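Local atomic coordinates of cystathionine beta-lyase family protein, YNBB B.subtilis ortholog (Clostridium acetobutylicum, PDB entry 3HVY), a protein that carries pyridoxal phosphate and probably acts as a carbon-sulfur lyase of the methionine gamma-lyase family, possibly with a role in aluminium resistance. Residues K33-Y38 with G307-A312; P298-E303 with G407-D412; R191-I196 with R330-Q335; A336-D341 with P400-L405; I352-P357 with V418-S423. All coordinates share one frame; numbering follows the deposited sequence.

Interaction 1: residues K33-Y38 with G307-A312; sequences KEFKYY and GAVFCA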
# COMPACT_ATOMS: atom_id res chain seq x y z
N LYS D 33 16.94 -30.93 -24.60
CA LYS D 33 16.05 -30.78 -25.77
C LYS D 33 14.64 -30.35 -25.36
O LYS D 33 14.00 -29.55 -26.06
CB LYS D 33 16.00 -32.07 -26.62
N GLU D 34 14.12 -30.90 -24.25
CA GLU D 34 12.83 -30.47 -23.76
C GLU D 34 12.85 -28.96 -23.43
O GLU D 34 11.93 -28.24 -23.73
CB GLU D 34 12.46 -31.24 -22.49
CG GLU D 34 12.40 -32.72 -22.60
CD GLU D 34 11.66 -33.19 -23.81
OE1 GLU D 34 10.48 -32.80 -23.98
OE2 GLU D 34 12.24 -33.97 -24.57
N PHE D 35 13.88 -28.50 -22.73
CA PHE D 35 14.00 -27.11 -22.35
C PHE D 35 13.96 -26.17 -23.58
O PHE D 35 13.35 -25.09 -23.56
CB PHE D 35 15.27 -26.87 -21.52
CG PHE D 35 15.16 -27.26 -20.06
CD1 PHE D 35 14.17 -28.12 -19.60
CD2 PHE D 35 16.14 -26.85 -19.16
CE1 PHE D 35 14.12 -28.53 -18.25
CE2 PHE D 35 16.08 -27.19 -17.83
CZ PHE D 35 15.07 -28.01 -17.36
N LYS D 36 14.62 -26.57 -24.66
CA LYS D 36 14.63 -25.75 -25.88
C LYS D 36 13.25 -25.66 -26.49
O LYS D 36 12.84 -24.63 -27.05
CB LYS D 36 15.65 -26.31 -26.92
CG LYS D 36 17.11 -26.06 -26.49
CD LYS D 36 18.18 -26.54 -27.50
N TYR D 37 12.51 -26.74 -26.37
CA TYR D 37 11.15 -26.76 -26.85
C TYR D 37 10.31 -25.75 -26.05
O TYR D 37 9.50 -25.01 -26.62
CB TYR D 37 10.60 -28.18 -26.72
CG TYR D 37 9.13 -28.32 -26.93
CD1 TYR D 37 8.24 -28.19 -25.88
CD2 TYR D 37 8.61 -28.65 -28.20
CE1 TYR D 37 6.91 -28.34 -26.08
CE2 TYR D 37 7.29 -28.80 -28.40
CZ TYR D 37 6.43 -28.64 -27.34
OH TYR D 37 5.10 -28.80 -27.50
N TYR D 38 10.46 -25.73 -24.73
CA TYR D 38 9.69 -24.76 -23.92
C TYR D 38 10.09 -23.33 -24.17
O TYR D 38 9.24 -22.42 -24.06
CB TYR D 38 9.74 -25.10 -22.43
CG TYR D 38 9.02 -26.41 -22.17
CD1 TYR D 38 7.66 -26.54 -22.38
CD2 TYR D 38 9.72 -27.54 -21.78
CE1 TYR D 38 7.02 -27.77 -22.18
CE2 TYR D 38 9.08 -28.76 -21.58
CZ TYR D 38 7.75 -28.88 -21.78
OH TYR D 38 7.16 -30.12 -21.63
N GLY D 307 11.45 -26.69 -13.97
CA GLY D 307 11.64 -27.33 -12.69
C GLY D 307 10.90 -28.63 -12.60
O GLY D 307 11.42 -29.61 -12.11
N ALA D 308 9.68 -28.66 -13.12
CA ALA D 308 8.88 -29.88 -13.09
C ALA D 308 9.54 -31.04 -13.93
O ALA D 308 9.68 -32.18 -13.49
CB ALA D 308 7.45 -29.56 -13.63
N VAL D 309 9.97 -30.68 -15.13
CA VAL D 309 10.59 -31.60 -16.10
C VAL D 309 11.92 -32.11 -15.60
O VAL D 309 12.21 -33.28 -15.74
CB VAL D 309 10.70 -30.89 -17.50
CG1 VAL D 309 11.61 -31.66 -18.47
CG2 VAL D 309 9.27 -30.65 -18.14
N PHE D 310 12.75 -31.22 -15.04
CA PHE D 310 14.01 -31.64 -14.42
C PHE D 310 13.72 -32.54 -13.21
O PHE D 310 14.34 -33.59 -13.01
CB PHE D 310 14.80 -30.41 -13.95
CG PHE D 310 16.00 -30.74 -13.10
CD1 PHE D 310 17.15 -31.27 -13.67
CD2 PHE D 310 15.97 -30.58 -11.73
CE1 PHE D 310 18.25 -31.58 -12.87
CE2 PHE D 310 17.03 -30.93 -10.93
CZ PHE D 310 18.19 -31.43 -11.50
N CYS D 311 12.76 -32.17 -12.40
CA CYS D 311 12.39 -33.04 -11.27
C CYS D 311 11.98 -34.47 -11.75
O CYS D 311 12.43 -35.48 -11.20
CB CYS D 311 11.25 -32.40 -10.48
SG CYS D 311 10.67 -33.40 -9.09
N ALA D 312 11.06 -34.53 -12.72
CA ALA D 312 10.65 -35.76 -13.37
C ALA D 312 11.85 -36.65 -13.76
O ALA D 312 11.86 -37.83 -13.48
CB ALA D 312 9.78 -35.44 -14.67

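Interaction 2: residues P298-E303 with G407-D412; sequences PHVTIE and GGLTFD. With EDO (1,2-ethanediol), chain Y.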
# COMPACT_ATOMS: atom_id res chain seq x y z
N PRO D 298 4.66 -15.34 -18.61
CA PRO D 298 5.13 -16.35 -19.58
C PRO D 298 6.50 -16.89 -19.23
O PRO D 298 6.78 -18.05 -19.46
CB PRO D 298 5.22 -15.54 -20.90
CG PRO D 298 4.16 -14.50 -20.78
CD PRO D 298 4.31 -14.07 -19.30
N HIS D 299 7.36 -16.02 -18.73
CA HIS D 299 8.71 -16.40 -18.33
C HIS D 299 8.74 -17.24 -17.06
O HIS D 299 9.31 -18.33 -17.02
CB HIS D 299 9.62 -15.15 -18.18
CG HIS D 299 11.04 -15.46 -17.87
ND1 HIS D 299 12.02 -15.56 -18.84
CD2 HIS D 299 11.67 -15.69 -16.68
CE1 HIS D 299 13.17 -15.85 -18.26
NE2 HIS D 299 12.99 -15.93 -16.96
N VAL D 300 8.17 -16.71 -16.01
CA VAL D 300 8.14 -17.40 -14.74
C VAL D 300 7.44 -18.76 -14.82
O VAL D 300 7.91 -19.75 -14.23
CB VAL D 300 7.56 -16.50 -13.64
CG1 VAL D 300 7.41 -17.28 -12.35
CG2 VAL D 300 8.53 -15.28 -13.41
N THR D 301 6.38 -18.84 -15.62
CA THR D 301 5.66 -20.11 -15.83
C THR D 301 6.59 -21.17 -16.38
O THR D 301 6.62 -22.28 -15.85
CB THR D 301 4.42 -19.93 -16.73
OG1 THR D 301 3.48 -19.05 -16.09
CG2 THR D 301 3.75 -21.24 -17.15
N ILE D 302 7.47 -20.79 -17.32
CA ILE D 302 8.34 -21.73 -17.95
C ILE D 302 9.51 -22.08 -17.07
O ILE D 302 10.04 -23.18 -17.16
CB ILE D 302 8.72 -21.27 -19.37
CG1 ILE D 302 7.47 -21.31 -20.27
CG2 ILE D 302 9.90 -22.15 -20.03
CD1 ILE D 302 6.92 -22.73 -20.55
N GLU D 303 9.90 -21.20 -16.16
CA GLU D 303 10.86 -21.59 -15.13
C GLU D 303 10.27 -22.75 -14.29
O GLU D 303 10.98 -23.70 -13.96
CB GLU D 303 11.19 -20.42 -14.21
CG GLU D 303 11.94 -19.26 -14.88
CD GLU D 303 13.27 -19.68 -15.48
OE1 GLU D 303 14.16 -20.10 -14.71
OE2 GLU D 303 13.44 -19.59 -16.73
N GLY D 407 5.98 -25.27 -8.99
CA GLY D 407 6.47 -23.92 -8.82
C GLY D 407 7.96 -23.80 -8.83
O GLY D 407 8.66 -24.78 -8.89
N GLY D 408 8.39 -22.56 -8.78
CA GLY D 408 9.77 -22.16 -8.79
C GLY D 408 9.88 -20.84 -9.54
O GLY D 408 9.78 -20.80 -10.78
N LEU D 409 10.10 -19.76 -8.78
CA LEU D 409 10.24 -18.44 -9.41
C LEU D 409 11.40 -18.46 -10.37
O LEU D 409 11.42 -17.70 -11.34
CB LEU D 409 10.43 -17.36 -8.38
CG LEU D 409 9.26 -17.16 -7.40
CD1 LEU D 409 9.68 -16.31 -6.22
CD2 LEU D 409 7.98 -16.63 -8.09
N THR D 410 12.39 -19.31 -10.10
CA THR D 410 13.49 -19.48 -11.04
C THR D 410 13.78 -20.96 -11.12
O THR D 410 13.48 -21.76 -10.18
CB THR D 410 14.77 -18.73 -10.63
OG1 THR D 410 15.38 -19.39 -9.52
CG2 THR D 410 14.51 -17.31 -10.31
N PHE D 411 14.27 -21.39 -12.27
CA PHE D 411 14.64 -22.78 -12.41
C PHE D 411 15.77 -23.14 -11.44
O PHE D 411 15.81 -24.27 -10.89
CB PHE D 411 15.10 -23.08 -13.85
CG PHE D 411 15.70 -24.42 -14.01
CD1 PHE D 411 14.94 -25.56 -13.79
CD2 PHE D 411 17.04 -24.55 -14.34
CE1 PHE D 411 15.49 -26.77 -13.90
CE2 PHE D 411 17.59 -25.77 -14.45
CZ PHE D 411 16.82 -26.90 -14.24
N ASP D 412 16.70 -22.23 -11.25
CA ASP D 412 17.79 -22.53 -10.31
C ASP D 412 17.22 -22.87 -8.93
O ASP D 412 17.67 -23.81 -8.25
CB ASP D 412 18.74 -21.34 -10.22
CG ASP D 412 19.71 -21.26 -11.41
OD1 ASP D 412 20.29 -22.31 -11.78
OD2 ASP D 412 19.90 -20.17 -11.98
C1 EDO Y . 16.93 -21.02 -16.96
O1 EDO Y . 16.52 -20.53 -15.70
C2 EDO Y . 15.72 -21.53 -17.71
O2 EDO Y . 15.09 -20.54 -18.54
O HOH W 1 17.23 -19.73 -13.13

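Interaction 3: residues R191-I196 with R330-Q335; sequences RKSLRI and RTDIIQ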
# COMPACT_ATOMS: atom_id res chain seq x y z
N ARG D 191 -2.80 -39.40 -13.05
CA ARG D 191 -3.35 -39.22 -14.39
C ARG D 191 -2.77 -37.93 -14.89
O ARG D 191 -2.75 -36.93 -14.16
CB ARG D 191 -4.89 -39.09 -14.37
N LYS D 192 -2.28 -37.93 -16.11
CA LYS D 192 -1.76 -36.72 -16.72
C LYS D 192 -2.88 -35.66 -16.94
O LYS D 192 -4.00 -35.98 -17.33
CB LYS D 192 -1.11 -37.04 -18.05
CG LYS D 192 0.19 -37.85 -17.89
CD LYS D 192 0.95 -38.04 -19.22
CE LYS D 192 0.29 -39.05 -20.14
NZ LYS D 192 0.61 -38.66 -21.53
N SER D 193 -2.54 -34.41 -16.66
CA SER D 193 -3.42 -33.28 -16.87
C SER D 193 -3.75 -33.17 -18.34
O SER D 193 -2.97 -33.58 -19.20
CB SER D 193 -2.75 -32.02 -16.37
OG SER D 193 -2.52 -32.07 -14.96
N LEU D 194 -4.93 -32.62 -18.62
CA LEU D 194 -5.46 -32.57 -19.99
C LEU D 194 -4.82 -31.50 -20.83
O LEU D 194 -4.89 -30.32 -20.50
CB LEU D 194 -6.96 -32.25 -19.96
CG LEU D 194 -8.04 -33.28 -19.91
CD1 LEU D 194 -9.31 -32.46 -20.12
CD2 LEU D 194 -7.85 -34.37 -21.01
N ARG D 195 -4.22 -31.90 -21.93
CA ARG D 195 -3.57 -30.93 -22.83
C ARG D 195 -4.59 -30.12 -23.66
O ARG D 195 -5.71 -30.55 -23.91
CB ARG D 195 -2.67 -31.71 -23.77
CG ARG D 195 -1.52 -32.46 -23.10
CD ARG D 195 -0.29 -31.64 -23.23
NE ARG D 195 0.16 -31.70 -24.62
CZ ARG D 195 1.06 -30.89 -25.16
NH1 ARG D 195 1.63 -29.93 -24.45
NH2 ARG D 195 1.41 -31.05 -26.43
N ILE D 196 -4.16 -28.98 -24.19
CA ILE D 196 -5.07 -28.17 -24.93
C ILE D 196 -5.65 -28.91 -26.12
O ILE D 196 -6.84 -28.76 -26.43
CB ILE D 196 -4.43 -26.83 -25.38
CG1 ILE D 196 -4.12 -25.94 -24.17
CG2 ILE D 196 -5.32 -26.16 -26.45
CD1 ILE D 196 -5.32 -25.44 -23.38
N ARG D 330 4.12 -30.74 -21.39
CA ARG D 330 3.28 -30.28 -20.31
C ARG D 330 2.14 -29.35 -20.69
O ARG D 330 2.16 -28.65 -21.71
CB ARG D 330 4.17 -29.60 -19.27
CG ARG D 330 5.38 -30.44 -18.81
CD ARG D 330 4.96 -31.78 -18.39
NE ARG D 330 6.02 -32.75 -18.07
CZ ARG D 330 6.49 -32.94 -16.83
NH1 ARG D 330 6.09 -32.18 -15.85
NH2 ARG D 330 7.39 -33.88 -16.59
N THR D 331 1.12 -29.40 -19.84
CA THR D 331 0.02 -28.49 -19.93
C THR D 331 -0.17 -27.66 -18.68
O THR D 331 -0.87 -26.62 -18.72
CB THR D 331 -1.28 -29.24 -20.28
OG1 THR D 331 -2.22 -28.31 -20.79
CG2 THR D 331 -1.88 -29.95 -19.07
N ASP D 332 0.41 -28.13 -17.55
CA ASP D 332 0.44 -27.38 -16.32
C ASP D 332 1.83 -27.49 -15.66
O ASP D 332 2.73 -28.09 -16.23
CB ASP D 332 -0.70 -27.77 -15.40
CG ASP D 332 -0.57 -29.16 -14.88
OD1 ASP D 332 0.57 -29.63 -14.82
OD2 ASP D 332 -1.58 -29.78 -14.50
N ILE D 333 1.99 -26.87 -14.51
CA ILE D 333 3.29 -26.82 -13.80
C ILE D 333 3.48 -27.92 -12.74
O ILE D 333 4.47 -27.92 -12.02
CB ILE D 333 3.57 -25.44 -13.14
CG1 ILE D 333 2.51 -25.08 -12.10
CG2 ILE D 333 3.69 -24.30 -14.19
CD1 ILE D 333 2.92 -23.94 -11.15
N ILE D 334 2.57 -28.86 -12.68
CA ILE D 334 2.60 -29.86 -11.62
C ILE D 334 3.43 -31.09 -12.00
O ILE D 334 3.40 -31.53 -13.14
CB ILE D 334 1.20 -30.38 -11.30
CG1 ILE D 334 0.22 -29.23 -11.03
CG2 ILE D 334 1.24 -31.39 -10.12
CD1 ILE D 334 0.71 -28.29 -9.99
N GLN D 335 4.16 -31.65 -11.00
CA GLN D 335 4.92 -32.86 -11.16
C GLN D 335 4.58 -33.76 -10.01
O GLN D 335 4.69 -33.34 -8.86
CB GLN D 335 6.43 -32.61 -11.08
CG GLN D 335 7.28 -33.85 -11.38
CD GLN D 335 6.95 -34.46 -12.74
OE1 GLN D 335 6.96 -33.76 -13.73
NE2 GLN D 335 6.68 -35.78 -12.79

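Interaction 4: residues A336-D341 with P400-L405; sequences AIKFND and PYIGYL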
# COMPACT_ATOMS: atom_id res chain seq x y z
N ALA D 336 4.24 -35.01 -10.32
CA ALA D 336 3.93 -36.05 -9.32
C ALA D 336 5.08 -37.07 -9.26
O ALA D 336 5.72 -37.36 -10.28
CB ALA D 336 2.56 -36.75 -9.63
N ILE D 337 5.34 -37.60 -8.07
CA ILE D 337 6.41 -38.54 -7.83
C ILE D 337 5.81 -39.66 -6.93
O ILE D 337 5.28 -39.35 -5.87
CB ILE D 337 7.58 -37.90 -7.07
CG1 ILE D 337 8.05 -36.56 -7.72
CG2 ILE D 337 8.74 -38.93 -6.87
CD1 ILE D 337 9.00 -35.76 -6.83
N LYS D 338 5.85 -40.91 -7.37
CA LYS D 338 5.35 -42.04 -6.55
C LYS D 338 6.48 -42.55 -5.65
O LYS D 338 7.34 -43.30 -6.07
CB LYS D 338 4.81 -43.13 -7.45
CG LYS D 338 4.09 -44.26 -6.74
CD LYS D 338 3.51 -45.30 -7.70
CE LYS D 338 2.40 -44.71 -8.60
NZ LYS D 338 1.65 -45.73 -9.40
N PHE D 339 6.49 -42.12 -4.40
CA PHE D 339 7.56 -42.51 -3.49
C PHE D 339 7.44 -43.97 -3.03
O PHE D 339 8.45 -44.60 -2.76
CB PHE D 339 7.63 -41.53 -2.30
CG PHE D 339 8.09 -40.16 -2.68
CD1 PHE D 339 9.44 -39.88 -2.81
CD2 PHE D 339 7.18 -39.17 -2.97
CE1 PHE D 339 9.87 -38.65 -3.17
CE2 PHE D 339 7.59 -37.92 -3.32
CZ PHE D 339 8.94 -37.66 -3.43
N ASN D 340 6.21 -44.49 -2.98
CA ASN D 340 5.92 -45.87 -2.56
C ASN D 340 6.38 -46.14 -1.13
O ASN D 340 6.68 -47.29 -0.78
CB ASN D 340 6.55 -46.92 -3.49
CG ASN D 340 5.70 -47.23 -4.69
OD1 ASN D 340 4.48 -47.39 -4.58
ND2 ASN D 340 6.35 -47.33 -5.87
N ASP D 341 6.45 -45.09 -0.33
CA ASP D 341 6.96 -45.19 1.01
C ASP D 341 6.64 -43.88 1.75
O ASP D 341 6.94 -42.78 1.26
CB ASP D 341 8.48 -45.48 0.98
CG ASP D 341 9.08 -45.64 2.36
OD1 ASP D 341 8.84 -46.68 3.01
OD2 ASP D 341 9.79 -44.72 2.79
N PRO D 400 -0.22 -44.96 -2.73
CA PRO D 400 1.17 -45.36 -2.73
C PRO D 400 2.13 -44.16 -2.51
O PRO D 400 3.23 -44.16 -3.05
CB PRO D 400 1.33 -45.95 -4.13
CG PRO D 400 0.40 -45.11 -4.97
CD PRO D 400 -0.66 -44.54 -4.08
N TYR D 401 1.69 -43.15 -1.73
CA TYR D 401 2.57 -42.04 -1.28
C TYR D 401 3.17 -41.25 -2.43
O TYR D 401 4.39 -41.13 -2.57
CB TYR D 401 3.65 -42.55 -0.31
CG TYR D 401 3.03 -43.36 0.82
CD1 TYR D 401 2.30 -42.74 1.82
CD2 TYR D 401 3.09 -44.75 0.81
CE1 TYR D 401 1.67 -43.49 2.82
CE2 TYR D 401 2.46 -45.50 1.78
CZ TYR D 401 1.76 -44.87 2.79
OH TYR D 401 1.18 -45.64 3.79
N ILE D 402 2.26 -40.70 -3.22
CA ILE D 402 2.58 -39.84 -4.30
C ILE D 402 2.71 -38.46 -3.75
O ILE D 402 1.87 -37.99 -2.98
CB ILE D 402 1.46 -39.82 -5.33
CG1 ILE D 402 1.28 -41.21 -5.98
CG2 ILE D 402 1.75 -38.73 -6.39
CD1 ILE D 402 -0.08 -41.47 -6.57
N GLY D 403 3.76 -37.76 -4.17
CA GLY D 403 3.91 -36.37 -3.80
C GLY D 403 3.81 -35.45 -5.00
O GLY D 403 4.16 -35.83 -6.14
N TYR D 404 3.39 -34.22 -4.73
CA TYR D 404 3.16 -33.27 -5.80
C TYR D 404 3.98 -32.04 -5.59
O TYR D 404 3.85 -31.39 -4.56
CB TYR D 404 1.67 -32.94 -5.89
CG TYR D 404 0.81 -34.18 -6.03
CD1 TYR D 404 0.43 -34.66 -7.26
CD2 TYR D 404 0.41 -34.87 -4.92
CE1 TYR D 404 -0.35 -35.81 -7.36
CE2 TYR D 404 -0.33 -36.00 -5.02
CZ TYR D 404 -0.71 -36.47 -6.25
OH TYR D 404 -1.49 -37.63 -6.34
N LEU D 405 4.84 -31.74 -6.56
CA LEU D 405 5.74 -30.60 -6.55
C LEU D 405 5.28 -29.63 -7.61
O LEU D 405 4.88 -30.02 -8.69
CB LEU D 405 7.18 -31.03 -6.88
CG LEU D 405 8.23 -29.92 -6.95
CD1 LEU D 405 8.82 -29.74 -5.59
CD2 LEU D 405 9.34 -30.19 -7.93

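Interaction 5: residues I352-P357 with V418-S423; sequences IQTASP and VLIALS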
# COMPACT_ATOMS: atom_id res chain seq x y z
N ILE D 352 11.87 -29.90 0.71
CA ILE D 352 11.44 -28.79 -0.11
C ILE D 352 11.28 -27.55 0.77
O ILE D 352 11.77 -26.49 0.43
CB ILE D 352 10.14 -29.08 -0.91
CG1 ILE D 352 10.40 -30.14 -1.98
CG2 ILE D 352 9.60 -27.76 -1.62
CD1 ILE D 352 11.42 -29.76 -3.05
N GLN D 353 10.65 -27.72 1.92
CA GLN D 353 10.50 -26.62 2.87
C GLN D 353 11.86 -26.08 3.28
O GLN D 353 12.10 -24.87 3.30
CB GLN D 353 9.70 -27.07 4.11
CG GLN D 353 9.39 -25.95 5.16
CD GLN D 353 8.29 -25.01 4.73
OE1 GLN D 353 7.34 -25.43 4.09
NE2 GLN D 353 8.37 -23.76 5.13
N THR D 354 12.79 -26.98 3.55
CA THR D 354 14.10 -26.53 3.97
C THR D 354 14.85 -25.84 2.85
O THR D 354 15.78 -25.08 3.13
CB THR D 354 14.98 -27.68 4.54
OG1 THR D 354 15.39 -28.51 3.49
CG2 THR D 354 14.26 -28.52 5.52
N ALA D 355 14.46 -26.08 1.57
CA ALA D 355 15.08 -25.38 0.43
C ALA D 355 14.41 -24.04 0.12
O ALA D 355 14.72 -23.41 -0.91
CB ALA D 355 14.97 -26.23 -0.84
N SER D 356 13.47 -23.62 0.96
CA SER D 356 12.69 -22.40 0.64
C SER D 356 13.30 -21.18 1.26
O SER D 356 13.96 -21.28 2.30
CB SER D 356 11.26 -22.54 1.12
OG SER D 356 10.63 -23.67 0.50
N PRO D 357 13.10 -20.01 0.65
CA PRO D 357 13.67 -18.76 1.20
C PRO D 357 12.94 -18.22 2.43
O PRO D 357 13.55 -17.50 3.24
CB PRO D 357 13.50 -17.77 0.05
CG PRO D 357 12.30 -18.26 -0.67
CD PRO D 357 12.42 -19.77 -0.64
N VAL D 418 15.08 -29.50 -5.49
CA VAL D 418 15.00 -30.94 -5.74
C VAL D 418 16.26 -31.66 -5.27
O VAL D 418 16.16 -32.75 -4.70
CB VAL D 418 14.65 -31.22 -7.22
CG1 VAL D 418 14.74 -32.76 -7.55
CG2 VAL D 418 13.28 -30.62 -7.50
N LEU D 419 17.43 -31.06 -5.49
CA LEU D 419 18.66 -31.67 -5.08
C LEU D 419 18.69 -31.77 -3.55
O LEU D 419 19.07 -32.81 -3.00
CB LEU D 419 19.89 -30.90 -5.56
CG LEU D 419 20.06 -30.69 -7.07
CD1 LEU D 419 21.40 -29.98 -7.34
CD2 LEU D 419 19.93 -32.03 -7.85
N ILE D 420 18.28 -30.70 -2.87
CA ILE D 420 18.24 -30.72 -1.43
C ILE D 420 17.27 -31.79 -0.96
O ILE D 420 17.61 -32.63 -0.16
CB ILE D 420 17.87 -29.35 -0.83
CG1 ILE D 420 19.02 -28.39 -1.05
CG2 ILE D 420 17.55 -29.46 0.66
CD1 ILE D 420 18.61 -26.90 -0.96
N ALA D 421 16.07 -31.79 -1.51
CA ALA D 421 15.10 -32.80 -1.15
C ALA D 421 15.58 -34.24 -1.46
O ALA D 421 15.45 -35.15 -0.62
CB ALA D 421 13.77 -32.50 -1.84
N LEU D 422 16.11 -34.46 -2.66
CA LEU D 422 16.56 -35.80 -3.06
C LEU D 422 17.71 -36.32 -2.17
O LEU D 422 17.79 -37.52 -1.91
CB LEU D 422 17.00 -35.78 -4.53
CG LEU D 422 17.52 -37.10 -5.14
CD1 LEU D 422 16.57 -38.30 -4.90
CD2 LEU D 422 17.84 -36.91 -6.67
N SER D 423 18.57 -35.42 -1.72
CA SER D 423 19.71 -35.76 -0.86
C SER D 423 19.28 -36.19 0.54
O SER D 423 20.11 -36.57 1.35
CB SER D 423 20.68 -34.60 -0.77
OG SER D 423 21.24 -34.30 -2.04

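Interaction 1: residues K33-Y38 with G307-A312
Val309 has CG1 opposite its backbone N (chi1 167°), which spreads its two methyls towards different partners on residues 33-38. CG1 goes to Phe35 and Glu34. CG2 goes to Tyr38. The Phe35 ring turns an edge to the other helix: CE1 is 4.0 Å from Val309 CG1, and CZ is 4.2 Å from Phe310 CB. Glu34 adds only its aliphatic root, with CB 4.1 Å from Val309 CG1. Tyr38 and Val309 approach from opposite directions, and Tyr38 CE2 stops 3.9 Å from Val309 CG2. No hydrogen bond joins the segments. The polar ends are held elsewhere: Glu34 makes a salt bridge to Lys329, and the Tyr38 hydroxyl is hydrogen-bonded to the backbone N of Arg330. Phe35 also meets Phe411 edge-to-face. The short axes run nearly antiparallel at 165°, with a closest approach of 10.7 Å. This is apolar packing between near-antiparallel turns of helices 18-55 and 287-317, with one valine set among three side chains of the partner helix.

Interaction 2: residues P298-E303 with G407-D412
Glu303 and Phe411 bring their CA atoms within 4.8 Å where helix 287-317 passes the loop 407-410 and the first turn of helix 411-422. The Glu303 chain is bent at chi2 (-60°), and its carboxylate reaches the start of the second helix. Phe411 N donates to Glu303 OE1 at 2.8 Å, with an N-H...O angle of 157°. The donor comes on the anti side of the carboxylate. Phe411 CB lies close to the same oxygen. Farther back, Glu303 CB rests 3.7 Å from Gly408 O. Val300 CG1 packs on Leu409 CD2 at 4.3 Å.

An ethanediol, probably from the crystallisation liquor, spans the carboxylate. Its O1 donates to Glu303 OE1 at 2.6 Å, and its O2 donates to Glu303 OE2, also at 2.6 Å. A water accepts from Asp412 N and is hydrogen-bonded to ethanediol O1. OE1 thus accepts from Phe411 N and the diol, with a weak water bond besides.

The site adjoins the second subunit: Asp412 forms a salt bridge with Arg42 of that subunit, and His299 NE2 is hydrogen-bonded to His299 NE2 of that subunit. Thr410 is the N-cap of helix 411-422, with OG1 bonded to His413 N and to Gln46 OE1 of the second subunit. Glu303 takes the N-H of Phe411, the helix's first residue, so the arrangement is a helix N terminus bound by a carboxylate from another helix.

Interaction 3: residues R191-I196 with R330-Q335
Asp332 OD2 accepts from Ser193 OG at 2.5 Å, met on the syn side but 34° out of the carboxylate plane. The same oxygen is hydrogen-bonded to Ser185 OG. Ser193 OG has a second partner in Thr186 N. The other Asp332 oxygen, OD1, takes Ile334 N at 3.0 Å in an Asx turn, so both ends of the carboxylate are held. Beside the Ser193-Asp332 bond Thr331 CG2 presses on Ser193 CB at 3.5 Å and on Leu194 O at 3.4 Å. Thr331 OG1 is bonded to Glu226.

Arg195 bends at chi2 and chi3 (-98° and -73°) and slides past Thr331. This takes Arg195 NH1 to Arg330 O at 3.1 Å. The oxygen lies in the guanidinium plane, but the donor stands above the carbonyl plane. Arg330 turns the other way and grips Gln335 OE1 end-on with NH1 and NH2. The contact joins the loop between strand 177-183 and helix 196-207 to the lead-in of strand 334-338, with helix 287-317 packed against Arg330.

Interaction 4: residues A336-D341 with P400-L405
Ala336 and Tyr404 face each other as a non-hydrogen-bonded pair in the five-stranded antiparallel sheet, where strands 334-338 and 402-406 are neighbours. Ala336 CB sits 3.8 Å from Tyr404 CE1, obliquely to the ring. On the same face Ile402 CG2 reaches Ala336 CB at 3.9 Å. Lys338 shares this face. Its CG is opposite the backbone N (chi1 -172°), and its chain crosses the Pro400 ring, with CD 4.1 Å from Pro400 CG. Trp190 lies by this face too, as a cation-pi partner of Lys338.

Ile337 points to the other face, next to Gly403, and packs there against helices 287-317 and 342-354. Its CG2 lies over one face of the Phe339 ring, toward the rim. Phe339 presents a ring edge to the partner chain, with Tyr401 O near its plane. Gly403 lets this ring edge lie close to its backbone.

The hydrogen-bonded pair Ile337 and Gly403 is closed by two bonds. Ile337 N gives to Gly403 O at 2.9 Å, and Gly403 N gives to Ile337 O at 2.8 Å. Both donors lie in the carbonyl planes. Past the strands, the Tyr401 ring turns obliquely against the Asp341 backbone, while Asn340 N makes a weak bond to Pro400 O. Finally, Phe339 N donates to Tyr401 O at 3.0 Å, from 40° above the carbonyl plane.

Interaction 5: residues I352-P357 with V418-S423
Ile352 and Ala421 form one apolar pair where the end of helix 342-354 packs on helix 411-422, a helix-to-helix contact beside the antiparallel sheet. Ile352 folds back at chi2 (-62°), which brings CD1 to Ala421 CB at 3.8 Å. Leu405 of strand 402-406 packs on Ile352 as well. The second apolar pair is Ala355 with Ile420. Ile420 extends at chi2 (160°), and its CD1 meets Ala355 CB at 3.7 Å.

Polar groups add only van der Waals contact across the segments, as no hydrogen bond joins them. Thr354 OG1 lies 3.7 Å from Ile420 CG2, and its hydrogen bond goes to Gly351 O. Ala355 O is bonded to His413 NE2, one more tie to helix 411-422.

Within the segments, backbone hydrogen bonds close the last turns of the helices. Ser356 N donates to Gln353 O at 3.0 Å as the chain leaves helix 342-354. In the other segment Leu422 N donates to Val418 O at 2.7 Å, and Ser423 N donates to Leu419 O at 2.9 Å.

In the fold
From the N terminus, helix 18-55 enters interaction 1, whose loop closes 269 residues later on helix 287-317. Residues 191-196 open interaction 3 inside that loop and close it beyond, on the lead-in to strand 334-338, so the two cross. Interaction 2 opens at 298-303, within both loops, and closes at 407-412, crossing both. Interaction 4, between neighbouring strands, is nested inside interaction 2. Interaction 5 opens at 352-357 and closes on helix 411-422, crossing interactions 2 and 4. Cys311 of 307-312 touches Ile337, Leu405 and Val418, joining helix 287-317 to the antiparallel sheet and the C-terminal helix. Interactions 2 and 5 also touch the second subunit.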